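Local coordinates for protein putative methylase HI0767 (Haemophilus influenzae, PDB 2IFT) that probably methylates guanine 966 of 16S ribosomal RNA at N2 in the assembled 30S particle, using S-adenosyl-L-methionine as methyl donor, at residues Cys57-Ala62 / Val79-Leu84. Numbering follows the deposited sequence.
Sequences CLDGFA and VTFLEL
Cys57 to Asp59 and Val79 to Leu82 run side by side as the first two parallel strands of a Rossmann-like class I methyltransferase sheet, joined through helix 66-73 in a beta-alpha-beta unit. Within the pair, Thr80 N donates to Cys57 O at 2.9 Å; water 1 donates to the same oxygen and lies doubtfully close to Thr80 OG1. Asp59 then grips the neighbouring strand twice: its N donates to Thr80 O almost straight (172°), and its O receives Leu82 N at 3.1 Å. Beyond the strand end the chain turns through Gly60, yet Ala62 N still reaches Leu82 O, 3.1 Å away.

On one face of the sheet, Leu58 CD1 and Leu82 CD2 touch at 3.6 Å as the two side chains slant across each other. The other face carries Cys57, Val79, Asp59 and Phe81, and here helix 66-73 covers Val79 and Phe81. Val79 CG1, anti to its own backbone N (chi1 178°), lies over one face of the Phe81 ring near the rim, while Ala62 CB comes in at the ring edge.

The loop after strand 56-59 is the glycine-rich segment that in such enzymes usually lines the S-adenosyl-L-methionine site. Asp59 OD2 accepts Gly68 N in the first turn of helix 66-73, and Glu83 holds the loop itself. The bent side chain of Glu83 folds back to the loop, its OE1 taking Gly63 N and its OE2 Asp85 N, and OE1 lies 4.0 Å from Ala62 CB.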
# COMPACT_ATOMS: atom_id res chain seq x y z
N CYS A 57 -0.83 -7.52 -2.30
CA CYS A 57 -0.77 -6.19 -1.72
C CYS A 57 -2.06 -5.38 -1.72
O CYS A 57 -2.98 -5.61 -2.52
CB CYS A 57 0.30 -5.37 -2.44
SG CYS A 57 1.81 -6.29 -2.72
N LEU A 58 -2.08 -4.41 -0.81
CA LEU A 58 -3.17 -3.48 -0.66
C LEU A 58 -2.55 -2.08 -0.70
O LEU A 58 -1.66 -1.77 0.09
CB LEU A 58 -3.88 -3.67 0.68
CG LEU A 58 -4.86 -2.53 1.02
CD1 LEU A 58 -5.94 -2.43 -0.06
CD2 LEU A 58 -5.51 -2.76 2.38
N ASP A 59 -3.00 -1.25 -1.64
CA ASP A 59 -2.53 0.12 -1.70
C ASP A 59 -3.77 0.80 -1.17
O ASP A 59 -4.73 1.05 -1.92
CB ASP A 59 -2.22 0.57 -3.13
CG ASP A 59 -1.48 1.90 -3.17
OD1 ASP A 59 -1.58 2.65 -2.17
OD2 ASP A 59 -0.81 2.22 -4.17
N GLY A 60 -3.74 1.06 0.14
CA GLY A 60 -4.86 1.63 0.86
C GLY A 60 -5.53 2.88 0.34
O GLY A 60 -6.76 2.96 0.32
N PHE A 61 -4.73 3.86 -0.04
CA PHE A 61 -5.23 5.12 -0.54
C PHE A 61 -4.41 5.38 -1.81
O PHE A 61 -3.54 6.23 -1.84
CB PHE A 61 -4.99 6.23 0.49
CG PHE A 61 -5.67 5.98 1.82
CD1 PHE A 61 -5.18 5.04 2.71
CD2 PHE A 61 -6.84 6.66 2.16
CE1 PHE A 61 -5.83 4.77 3.91
CE2 PHE A 61 -7.51 6.40 3.36
CZ PHE A 61 -7.01 5.46 4.24
N ALA A 62 -4.72 4.61 -2.85
CA ALA A 62 -4.04 4.65 -4.14
C ALA A 62 -3.58 6.00 -4.68
O ALA A 62 -2.39 6.27 -4.73
CB ALA A 62 -4.91 3.96 -5.18
N VAL A 79 -2.05 -6.91 -6.53
CA VAL A 79 -2.17 -5.61 -5.91
C VAL A 79 -3.62 -5.17 -6.06
O VAL A 79 -4.20 -5.27 -7.14
CB VAL A 79 -1.27 -4.56 -6.59
CG1 VAL A 79 -1.48 -3.20 -5.93
CG2 VAL A 79 0.19 -4.97 -6.48
N THR A 80 -4.20 -4.72 -4.95
CA THR A 80 -5.56 -4.24 -4.93
C THR A 80 -5.45 -2.76 -4.60
O THR A 80 -4.76 -2.39 -3.64
CB THR A 80 -6.37 -4.95 -3.84
OG1 THR A 80 -6.39 -6.35 -4.11
CG2 THR A 80 -7.80 -4.42 -3.80
N PHE A 81 -6.08 -1.93 -5.41
CA PHE A 81 -6.05 -0.48 -5.21
C PHE A 81 -7.39 0.02 -4.66
O PHE A 81 -8.43 -0.24 -5.26
CB PHE A 81 -5.78 0.25 -6.53
CG PHE A 81 -4.53 -0.19 -7.25
CD1 PHE A 81 -4.50 -1.40 -7.94
CD2 PHE A 81 -3.41 0.64 -7.28
CE1 PHE A 81 -3.36 -1.77 -8.66
CE2 PHE A 81 -2.27 0.27 -7.99
CZ PHE A 81 -2.24 -0.94 -8.69
N LEU A 82 -7.34 0.70 -3.53
CA LEU A 82 -8.54 1.27 -2.92
C LEU A 82 -8.53 2.77 -3.18
O LEU A 82 -7.58 3.47 -2.82
CB LEU A 82 -8.57 1.00 -1.42
CG LEU A 82 -9.43 -0.21 -1.02
CD1 LEU A 82 -10.90 0.09 -1.30
CD2 LEU A 82 -8.98 -1.45 -1.78
N GLU A 83 -9.59 3.27 -3.80
CA GLU A 83 -9.66 4.69 -4.13
C GLU A 83 -11.10 5.20 -4.13
O GLU A 83 -11.93 4.70 -4.88
CB GLU A 83 -9.01 4.93 -5.50
CG GLU A 83 -9.00 6.37 -5.95
CD GLU A 83 -8.46 7.30 -4.88
OE1 GLU A 83 -7.29 7.11 -4.47
OE2 GLU A 83 -9.20 8.22 -4.47
N LEU A 84 -11.37 6.19 -3.28
CA LEU A 84 -12.69 6.79 -3.13
C LEU A 84 -13.10 7.65 -4.32
O LEU A 84 -14.22 7.54 -4.83
CB LEU A 84 -12.72 7.68 -1.88
CG LEU A 84 -14.07 7.88 -1.17
CD1 LEU A 84 -14.04 9.19 -0.41
CD2 LEU A 84 -15.21 7.87 -2.15
O HOH W 1 -4.30 -7.72 -3.72